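Local coordinates for malonate decarboxylase subunit alpha (Acinetobacter baumannii ATCC 17978, PDB 6MPR), which probably transfers the acyl carrier protein from its acetyl thioester to malonate, preparing the substrate for decarboxylation by the malonate decarboxylase complex, at residues A72-R77 / Y221-D226; L79-P84 / F106-A111; L369-M374 / K442-D447; E435-G440 / G502-G507. All coordinates share one frame; numbering follows the deposited sequence. Where two conformers were deposited one is given.

Contact 1 (A72-R77 / Y221-D226); sequences ADFLSR and YVVVAD
Phe74 and Arg77, on the helix of a beta-alpha-beta crossover in a parallel sheet, meet the end of strand 221-224 and the loop residues that follow it. Helix 73-77 runs across the strand at 97°. The charged half is a network of three side chains. Arg77 grips Asp226 end-on, NH1 to OD2 at 2.8 Å and NH2 to OD1 at 2.9 Å, with both oxygens offering their syn lone pairs; guanidinium and carboxylate planes lie 19° apart. The same guanidinium turns its NE side to Asp73, one helical turn back, where NE and NH2 both reach OD2 from one face of the carboxylate, NH2 at 2.9 Å and 53° above its plane. One cation thus ties the first turn of the helix to the loop two residues beyond the strand. The apolar half centres on the Phe74 ring: Ala225 CA makes a CH-pi contact over one face, 4.1 Å from the centroid, while Val223 CG2 lies 3.8 Å from CE2. Leu75 CD2 slides past Val223 CG1, and Ile48 of helix 48-55 touches all three side chains. The two halves join where Phe74 CD1 comes within 3.1 Å of Asp226 OD1, the oxygen that Arg77 NH2 holds.

Contact 2 (L79-P84 / F106-A111); sequences LAQTNP and FEKGIA
Ile110 pushes its CD1 methyl into the turn that ends helix 73-79, reaching 3.6 Å from Leu79 O and 3.8 Å from Thr82 OG1. Its CG1 lies beside the backbone N, anti to the carbonyl carbon (chi1 -66°), and the chain is nearly extended beyond it, which carries CD1 to the turn. Leu79 to Thr82 form a type I beta turn, and its first carbonyl is gripped twice: Thr82 N donates to Leu79 O at 3.1 Å, and Thr82 OG1 donates to the same oxygen at 2.7 Å, in the carbonyl plane. Thr82 can do so because its hydroxyl sits between its own backbone N and carbonyl carbon (chi1 58°), turned back over the turn. Lys108 takes the outer side. With CG beside its backbone N and the rest of the chain extended, it stretches across until NZ donates to Ala80 O at 3.0 Å; the ammonium stands above that carbonyl plane, 42° out of it. Pro84 packs against the other loop, its CG lying 3.6 Å from Lys108 O and 4.0 Å from Ile110 CG1. The backbone that presents Lys108 and Ile110 turns at Gly109, where positive phi and a Schellman motif end helix 100-107. Ile110 is buried, also touching Leu90 of strand 90-94 and Leu105, while the lysine remains at the surface. Two loops that follow successive helices are therefore joined by the buried isoleucine, the proline against it and one lysine bond. Leu79 O and Ala80 O can border the isoleucine methyl because Thr82 and Lys108 supply their donors.

Contact 3 (L369-M374 / K442-D447); sequences LQVDGM and KPTFVD
Val371 and Phe445 form a single parallel beta bridge between the short strand 370-371 and the loop leading to helix 450-458. Val371 uses both its backbone groups: its N donates to Thr444 O at 2.9 Å, and its O accepts from Val446 N at 3.0 Å, the second bond being the straighter (163° against 152° at the hydrogen). CA-H...O contacts from Gln370, Asp372, Thr444 and Phe445 fill in between. The side chains of Val371, Thr444 and Phe445 share the tightly packed face. Phe445 CG lies beside its backbone N (chi1 -66°), which lays the ring alongside Val371, with CE1 3.7 Å from CG1; the valine's other branch, CG2, meets Thr444 CG2 at 4.1 Å. Leu475, Ile497 and Ile506 also touch the phenylalanine, extending this apolar face. The other face is looser, with water at the ends of the pairing. There the Gln370 amide crosses Val446 at about a right angle, with van der Waals contact only. One water accepts from Gln370 NE2 at 3.3 Å and donates to Pro443 O at 2.7 Å, while Gln370 OE1 takes the N of Asp450, at the start of helix 450-458. A second water links Gly373 N, at 2.9 Å, to Asp447 O, at 2.7 Å. Nearby, Asp372 OD1 accepts from Met374 N in an Asx turn and also engages His376 N. Direct bonds thus hold the centre of the pairing, while water completes it at either end, where the backbones part.

Contact 4 (E435-G440 / G502-G507); sequences ETFQEG and GVTSIG
Thr504 is the N-cap of the short, weakly bonded helix 505-508, and its methyl is one of the main points at which this helix start meets the loop after strand 429-433. The hydroxyl faces the helix: OG1, held between the backbone N and carbonyl carbon (chi1 65°), accepts from Gly507 N at 3.1 Å with an angle of 161°, and also bonds to Ala501 O. That leaves CG2 beside the backbone N and directed at the loop, where it lies 3.3 Å from Thr436 O and 3.6 Å from Phe437 CE1. The Phe437 side chain runs antiparallel to that of Thr504, with CE1 nearest its methyl, and Val503 CG2 adds a second methyl 3.9 Å from CE1 of the same ring. Gly502, at positive phi, lies against Thr436, whose CG2 comes to 3.9 Å from Gly502 N. No direct hydrogen bond joins the segments; a water does so instead, donating to Thr436 OG1 at 2.8 Å and accepting from Val503 N at 3.1 Å. It sits in the ring plane at the edge of Phe437. Thr436 OG1 is also bonded to Glu478, which ties the bridge to the region beyond strand 474-477. Methyl packing is this contact's own addition to a side-chain N-cap, in which a threonine hydroxyl accepts from the amide three residues on.

In the fold
The four contacts fall into two distant pairs. Contacts 1 and 2 use successive segments, the first along helix 73-79, the second from its end into the following loop; their centres are 16 Å apart, beside the parallel sheet of the N-terminal half. Contacts 3 and 4 lie in the other half, beside the mixed sheet, with centres 8 Å apart. There the segments alternate along the chain, and Thr444 makes two probable hydrogen bonds, OG1 to Glu435 O at 2.7 Å and N to Thr436 O at 2.8 Å. Between pairs, centres are about 39 to 45 Å apart. Two sheet-based halves are consistent with a CoA-transferase-like architecture; no ligand marks an active site here.

Contact 1 (A72-R77 / Y221-D226)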
# COMPACT_ATOMS: atom_id res chain seq x y z
N ALA A 72 6.57 -19.95 11.15
CA ALA A 72 5.73 -20.87 11.91
C ALA A 72 6.21 -22.30 11.63
O ALA A 72 5.55 -23.11 10.97
CB ALA A 72 4.27 -20.68 11.54
N ASP A 73 7.41 -22.60 12.11
CA ASP A 73 8.07 -23.81 11.64
C ASP A 73 7.50 -25.08 12.26
O ASP A 73 7.60 -26.16 11.66
CB ASP A 73 9.58 -23.74 11.87
CG ASP A 73 9.96 -23.76 13.34
OD1 ASP A 73 9.63 -22.80 14.08
OD2 ASP A 73 10.58 -24.76 13.76
N PHE A 74 6.90 -24.99 13.45
CA PHE A 74 6.17 -26.14 13.97
C PHE A 74 4.99 -26.48 13.07
O PHE A 74 4.77 -27.66 12.74
CB PHE A 74 5.72 -25.85 15.40
CG PHE A 74 4.88 -26.92 16.02
CD1 PHE A 74 5.40 -28.19 16.24
CD2 PHE A 74 3.59 -26.66 16.41
CE1 PHE A 74 4.63 -29.18 16.83
CE2 PHE A 74 2.81 -27.64 16.99
CZ PHE A 74 3.33 -28.90 17.20
N LEU A 75 4.24 -25.47 12.63
CA LEU A 75 3.10 -25.75 11.75
C LEU A 75 3.56 -26.24 10.38
O LEU A 75 2.96 -27.16 9.83
CB LEU A 75 2.21 -24.50 11.61
CG LEU A 75 1.53 -24.01 12.89
CD1 LEU A 75 0.65 -22.76 12.61
CD2 LEU A 75 0.73 -25.12 13.55
N SER A 76 4.63 -25.65 9.83
CA SER A 76 5.09 -26.10 8.52
C SER A 76 5.69 -27.50 8.59
O SER A 76 5.42 -28.33 7.71
CB SER A 76 6.09 -25.10 7.92
OG SER A 76 7.21 -24.90 8.76
N ARG A 77 6.48 -27.81 9.63
CA ARG A 77 7.00 -29.18 9.77
C ARG A 77 5.85 -30.17 9.96
O ARG A 77 5.90 -31.29 9.43
CB ARG A 77 7.98 -29.27 10.95
CG ARG A 77 9.34 -28.62 10.69
CD ARG A 77 10.30 -28.80 11.88
NE ARG A 77 10.11 -27.79 12.93
CZ ARG A 77 9.57 -28.04 14.12
NH1 ARG A 77 9.17 -29.27 14.42
NH2 ARG A 77 9.43 -27.08 15.02
N TYR A 221 -7.81 -21.37 16.43
CA TYR A 221 -7.09 -22.28 17.31
C TYR A 221 -5.68 -21.78 17.57
O TYR A 221 -5.07 -21.12 16.72
CB TYR A 221 -6.98 -23.69 16.74
CG TYR A 221 -8.30 -24.38 16.56
CD1 TYR A 221 -8.92 -25.04 17.62
CD2 TYR A 221 -8.92 -24.38 15.33
CE1 TYR A 221 -10.16 -25.69 17.44
CE2 TYR A 221 -10.13 -25.01 15.13
CZ TYR A 221 -10.75 -25.66 16.19
OH TYR A 221 -11.95 -26.29 15.95
N VAL A 222 -5.16 -22.13 18.75
CA VAL A 222 -3.75 -21.92 19.06
C VAL A 222 -3.15 -23.28 19.44
O VAL A 222 -3.85 -24.20 19.84
CB VAL A 222 -3.52 -20.89 20.19
CG1 VAL A 222 -4.13 -19.54 19.83
CG2 VAL A 222 -4.07 -21.41 21.52
N VAL A 223 -1.83 -23.39 19.26
CA VAL A 223 -1.09 -24.59 19.66
C VAL A 223 0.27 -24.14 20.17
O VAL A 223 0.90 -23.26 19.58
CB VAL A 223 -0.95 -25.58 18.48
CG1 VAL A 223 -0.12 -24.98 17.33
CG2 VAL A 223 -0.32 -26.88 18.96
N VAL A 224 0.70 -24.70 21.30
CA VAL A 224 2.04 -24.44 21.81
C VAL A 224 3.04 -25.20 20.95
O VAL A 224 2.93 -26.43 20.80
CB VAL A 224 2.15 -24.85 23.29
CG1 VAL A 224 3.58 -24.62 23.81
CG2 VAL A 224 1.16 -24.06 24.13
N ALA A 225 4.00 -24.49 20.37
CA ALA A 225 4.96 -25.13 19.48
C ALA A 225 5.87 -26.06 20.27
O ALA A 225 6.08 -25.88 21.47
CB ALA A 225 5.79 -24.08 18.75
N ASP A 226 6.42 -27.07 19.58
CA ASP A 226 7.36 -27.97 20.24
C ASP A 226 8.61 -27.24 20.66
O ASP A 226 9.31 -27.68 21.58
CB ASP A 226 7.71 -29.17 19.35
CG ASP A 226 8.19 -28.76 17.94
OD1 ASP A 226 8.17 -27.57 17.59
OD2 ASP A 226 8.58 -29.68 17.17

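Contact 2 (L79-P84 / F106-A111)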
# COMPACT_ATOMS: atom_id res chain seq x y z
N LEU A 79 2.62 -29.77 8.92
CA LEU A 79 1.89 -29.90 7.66
C LEU A 79 2.58 -30.87 6.71
O LEU A 79 1.92 -31.68 6.05
CB LEU A 79 1.72 -28.52 7.01
CG LEU A 79 0.88 -28.46 5.74
CD1 LEU A 79 -0.56 -28.86 6.05
CD2 LEU A 79 0.92 -27.07 5.14
N ALA A 80 3.91 -30.82 6.65
CA ALA A 80 4.67 -31.73 5.79
C ALA A 80 4.62 -33.18 6.26
O ALA A 80 5.07 -34.05 5.51
CB ALA A 80 6.12 -31.27 5.70
N GLN A 81 4.09 -33.46 7.46
CA GLN A 81 3.92 -34.82 7.96
C GLN A 81 2.49 -35.34 7.83
O GLN A 81 2.22 -36.48 8.23
CB GLN A 81 4.36 -34.90 9.43
CG GLN A 81 5.82 -34.57 9.65
CD GLN A 81 6.74 -35.48 8.87
OE1 GLN A 81 6.58 -36.71 8.87
NE2 GLN A 81 7.72 -34.90 8.17
N THR A 82 1.58 -34.55 7.27
CA THR A 82 0.22 -35.03 7.08
C THR A 82 0.16 -36.05 5.95
O THR A 82 1.08 -36.19 5.13
CB THR A 82 -0.74 -33.86 6.79
OG1 THR A 82 -0.30 -33.15 5.62
CG2 THR A 82 -0.80 -32.90 7.98
N ASN A 83 -0.95 -36.77 5.92
CA ASN A 83 -1.19 -37.84 4.96
C ASN A 83 -1.58 -37.23 3.61
O ASN A 83 -2.61 -36.55 3.53
CB ASN A 83 -2.31 -38.73 5.48
CG ASN A 83 -2.53 -39.98 4.62
OD1 ASN A 83 -2.13 -40.04 3.46
ND2 ASN A 83 -3.20 -40.97 5.20
N PRO A 84 -0.80 -37.43 2.55
CA PRO A 84 -1.17 -36.82 1.26
C PRO A 84 -2.43 -37.42 0.64
O PRO A 84 -2.99 -36.80 -0.27
CB PRO A 84 0.07 -37.06 0.38
CG PRO A 84 1.18 -37.37 1.36
CD PRO A 84 0.52 -38.09 2.49
N PHE A 106 5.66 -29.86 -1.78
CA PHE A 106 5.42 -30.13 -3.19
C PHE A 106 6.02 -31.46 -3.60
O PHE A 106 5.37 -32.24 -4.31
CB PHE A 106 5.97 -28.97 -4.03
CG PHE A 106 5.32 -27.65 -3.69
CD1 PHE A 106 5.80 -26.86 -2.65
CD2 PHE A 106 4.21 -27.22 -4.39
CE1 PHE A 106 5.19 -25.65 -2.33
CE2 PHE A 106 3.58 -26.03 -4.08
CZ PHE A 106 4.08 -25.23 -3.04
N GLU A 107 7.24 -31.75 -3.15
CA GLU A 107 7.81 -33.07 -3.40
C GLU A 107 6.90 -34.18 -2.90
O GLU A 107 6.74 -35.20 -3.57
CB GLU A 107 9.18 -33.16 -2.73
CG GLU A 107 9.98 -34.38 -3.12
CD GLU A 107 11.37 -34.33 -2.55
OE1 GLU A 107 11.84 -33.21 -2.24
OE2 GLU A 107 11.99 -35.41 -2.39
N LYS A 108 6.27 -33.98 -1.74
CA LYS A 108 5.47 -35.04 -1.13
C LYS A 108 4.05 -35.12 -1.69
O LYS A 108 3.30 -36.01 -1.27
CB LYS A 108 5.42 -34.84 0.39
CG LYS A 108 6.73 -35.09 1.11
CD LYS A 108 6.62 -34.84 2.60
CE LYS A 108 7.80 -35.47 3.33
NZ LYS A 108 7.76 -35.21 4.79
N GLY A 109 3.65 -34.23 -2.59
CA GLY A 109 2.31 -34.29 -3.13
C GLY A 109 1.25 -33.69 -2.24
O GLY A 109 0.05 -33.93 -2.48
N ILE A 110 1.64 -32.94 -1.22
CA ILE A 110 0.68 -32.26 -0.36
C ILE A 110 0.22 -30.95 -0.99
O ILE A 110 -0.98 -30.65 -1.05
CB ILE A 110 1.29 -32.05 1.04
CG1 ILE A 110 1.52 -33.41 1.71
CG2 ILE A 110 0.41 -31.11 1.86
CD1 ILE A 110 2.43 -33.38 2.92
N ALA A 111 1.17 -30.18 -1.50
CA ALA A 111 0.92 -28.91 -2.17
C ALA A 111 1.18 -29.06 -3.67
O ALA A 111 2.01 -29.88 -4.09
CB ALA A 111 1.79 -27.80 -1.59

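Contact 3 (L369-M374 / K442-D447)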
# COMPACT_ATOMS: atom_id res chain seq x y z
N LEU A 369 21.83 -8.55 -8.68
CA LEU A 369 22.92 -9.35 -9.25
C LEU A 369 23.20 -9.00 -10.70
O LEU A 369 24.36 -9.06 -11.12
CB LEU A 369 22.64 -10.85 -9.14
CG LEU A 369 22.60 -11.43 -7.73
CD1 LEU A 369 22.39 -12.94 -7.79
CD2 LEU A 369 23.87 -11.06 -6.96
N GLN A 370 22.16 -8.67 -11.48
CA GLN A 370 22.32 -8.39 -12.90
C GLN A 370 21.59 -7.11 -13.29
O GLN A 370 20.52 -6.81 -12.76
CB GLN A 370 21.80 -9.54 -13.75
CG GLN A 370 22.69 -10.78 -13.75
CD GLN A 370 22.32 -11.74 -14.85
OE1 GLN A 370 21.18 -11.74 -15.33
NE2 GLN A 370 23.28 -12.55 -15.29
N VAL A 371 22.20 -6.36 -14.20
CA VAL A 371 21.67 -5.11 -14.73
C VAL A 371 21.99 -5.11 -16.22
O VAL A 371 23.14 -5.37 -16.59
CB VAL A 371 22.29 -3.87 -14.04
CG1 VAL A 371 21.74 -2.56 -14.63
CG2 VAL A 371 22.04 -3.92 -12.54
N ASP A 372 21.00 -4.85 -17.07
CA ASP A 372 21.28 -4.82 -18.49
C ASP A 372 21.46 -3.37 -18.97
O ASP A 372 21.47 -2.42 -18.18
CB ASP A 372 20.22 -5.60 -19.28
CG ASP A 372 18.90 -4.87 -19.45
OD1 ASP A 372 18.75 -3.71 -19.02
OD2 ASP A 372 17.98 -5.48 -20.06
N GLY A 373 21.65 -3.21 -20.29
CA GLY A 373 22.01 -1.92 -20.86
C GLY A 373 20.94 -0.85 -20.75
O GLY A 373 21.24 0.34 -20.94
N MET A 374 19.70 -1.25 -20.49
CA MET A 374 18.59 -0.34 -20.24
C MET A 374 18.40 -0.07 -18.75
O MET A 374 17.53 0.73 -18.38
CB MET A 374 17.29 -0.91 -20.82
CG MET A 374 17.23 -0.89 -22.34
SD MET A 374 17.09 0.81 -22.93
CE MET A 374 15.48 1.26 -22.28
N LYS A 442 31.47 -12.86 -11.47
CA LYS A 442 30.58 -12.67 -12.60
C LYS A 442 30.25 -11.19 -12.77
O LYS A 442 30.14 -10.46 -11.78
CB LYS A 442 29.30 -13.48 -12.42
CG LYS A 442 29.53 -14.99 -12.43
CD LYS A 442 28.25 -15.75 -12.11
CE LYS A 442 28.48 -17.25 -12.21
NZ LYS A 442 29.05 -17.62 -13.54
N PRO A 443 30.11 -10.71 -14.00
CA PRO A 443 29.77 -9.30 -14.21
C PRO A 443 28.36 -8.98 -13.75
O PRO A 443 27.43 -9.77 -13.91
CB PRO A 443 29.92 -9.12 -15.73
CG PRO A 443 29.85 -10.48 -16.29
CD PRO A 443 30.43 -11.40 -15.26
N THR A 444 28.21 -7.79 -13.16
CA THR A 444 26.88 -7.30 -12.85
C THR A 444 26.17 -6.82 -14.10
O THR A 444 24.98 -7.10 -14.31
CB THR A 444 26.95 -6.17 -11.83
OG1 THR A 444 27.61 -6.64 -10.65
CG2 THR A 444 25.56 -5.68 -11.51
N PHE A 445 26.90 -6.12 -14.95
CA PHE A 445 26.33 -5.54 -16.15
C PHE A 445 26.46 -6.54 -17.29
O PHE A 445 27.57 -7.00 -17.60
CB PHE A 445 27.01 -4.20 -16.45
CG PHE A 445 26.73 -3.17 -15.40
CD1 PHE A 445 25.53 -2.47 -15.41
CD2 PHE A 445 27.62 -2.96 -14.36
CE1 PHE A 445 25.24 -1.54 -14.43
CE2 PHE A 445 27.34 -2.04 -13.37
CZ PHE A 445 26.15 -1.32 -13.41
N VAL A 446 25.32 -6.91 -17.87
CA VAL A 446 25.22 -7.95 -18.89
C VAL A 446 24.40 -7.44 -20.06
O VAL A 446 23.48 -6.63 -19.88
CB VAL A 446 24.59 -9.25 -18.35
CG1 VAL A 446 25.47 -9.87 -17.27
CG2 VAL A 446 23.18 -8.96 -17.82
N ASP A 447 24.70 -7.94 -21.26
CA ASP A 447 23.90 -7.61 -22.43
C ASP A 447 22.48 -8.16 -22.32
O ASP A 447 21.53 -7.54 -22.81
CB ASP A 447 24.57 -8.13 -23.70
CG ASP A 447 25.85 -7.39 -24.04
OD1 ASP A 447 25.95 -6.18 -23.72
OD2 ASP A 447 26.75 -8.02 -24.64
O HOH W 1 26.46 -12.18 -14.55
O HOH W 2 21.56 -4.88 -22.72

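Contact 4 (E435-G440 / G502-G507)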
# COMPACT_ATOMS: atom_id res chain seq x y z
N GLU A 435 28.42 -3.09 -7.30
CA GLU A 435 29.76 -3.14 -7.87
C GLU A 435 29.69 -3.74 -9.27
O GLU A 435 28.74 -4.44 -9.63
CB GLU A 435 30.72 -3.95 -6.99
CG GLU A 435 30.87 -3.44 -5.57
CD GLU A 435 31.57 -4.43 -4.65
OE1 GLU A 435 32.73 -4.80 -4.93
OE2 GLU A 435 30.95 -4.83 -3.64
N THR A 436 30.70 -3.43 -10.09
CA THR A 436 30.62 -3.84 -11.49
C THR A 436 30.76 -5.35 -11.66
O THR A 436 30.24 -5.91 -12.62
CB THR A 436 31.67 -3.08 -12.32
OG1 THR A 436 32.99 -3.32 -11.81
CG2 THR A 436 31.35 -1.59 -12.27
N PHE A 437 31.42 -6.02 -10.72
CA PHE A 437 31.47 -7.48 -10.72
C PHE A 437 30.98 -8.01 -9.38
O PHE A 437 31.23 -7.40 -8.33
CB PHE A 437 32.88 -8.01 -11.01
CG PHE A 437 33.27 -7.89 -12.45
CD1 PHE A 437 33.69 -6.67 -12.96
CD2 PHE A 437 33.19 -8.99 -13.29
CE1 PHE A 437 34.05 -6.56 -14.28
CE2 PHE A 437 33.54 -8.88 -14.62
CZ PHE A 437 33.97 -7.67 -15.12
N GLN A 438 30.29 -9.14 -9.44
CA GLN A 438 29.68 -9.76 -8.28
C GLN A 438 30.70 -10.62 -7.53
O GLN A 438 31.81 -10.87 -8.00
CB GLN A 438 28.48 -10.60 -8.70
CG GLN A 438 27.26 -9.78 -9.06
CD GLN A 438 26.81 -8.92 -7.90
OE1 GLN A 438 26.76 -9.36 -6.76
NE2 GLN A 438 26.48 -7.66 -8.19
N GLU A 439 30.30 -11.06 -6.34
CA GLU A 439 31.09 -12.02 -5.60
C GLU A 439 31.10 -13.33 -6.39
O GLU A 439 30.04 -13.89 -6.70
CB GLU A 439 30.53 -12.22 -4.20
N GLY A 440 32.29 -13.80 -6.74
CA GLY A 440 32.45 -14.91 -7.65
C GLY A 440 33.01 -14.51 -8.99
O GLY A 440 33.34 -15.39 -9.80
N GLY A 502 32.67 -0.05 -15.57
CA GLY A 502 33.97 -0.70 -15.42
C GLY A 502 34.38 -1.49 -16.66
O GLY A 502 34.19 -1.04 -17.79
N VAL A 503 34.96 -2.67 -16.45
CA VAL A 503 35.44 -3.48 -17.56
C VAL A 503 34.51 -4.67 -17.84
O VAL A 503 34.93 -5.64 -18.46
CB VAL A 503 36.89 -3.95 -17.36
CG1 VAL A 503 37.84 -2.75 -17.27
CG2 VAL A 503 37.03 -4.82 -16.12
N THR A 504 33.25 -4.59 -17.40
CA THR A 504 32.22 -5.48 -17.95
C THR A 504 32.09 -5.23 -19.46
O THR A 504 32.68 -4.31 -20.01
CB THR A 504 30.87 -5.23 -17.28
OG1 THR A 504 30.42 -3.90 -17.60
CG2 THR A 504 30.96 -5.38 -15.78
N SER A 505 31.29 -6.08 -20.12
CA SER A 505 31.13 -5.92 -21.57
C SER A 505 30.55 -4.55 -21.90
O SER A 505 31.01 -3.88 -22.83
CB SER A 505 30.27 -7.05 -22.15
OG SER A 505 28.95 -7.00 -21.64
N ILE A 506 29.57 -4.10 -21.11
CA ILE A 506 28.99 -2.77 -21.31
C ILE A 506 30.03 -1.69 -21.02
O ILE A 506 30.17 -0.72 -21.78
CB ILE A 506 27.73 -2.63 -20.44
CG1 ILE A 506 26.68 -3.65 -20.91
CG2 ILE A 506 27.18 -1.21 -20.50
CD1 ILE A 506 25.42 -3.70 -20.05
N GLY A 507 30.80 -1.84 -19.94
CA GLY A 507 31.80 -0.83 -19.61
C GLY A 507 32.90 -0.69 -20.65
O GLY A 507 33.38 0.41 -20.93
O HOH W 3 35.28 -3.37 -13.49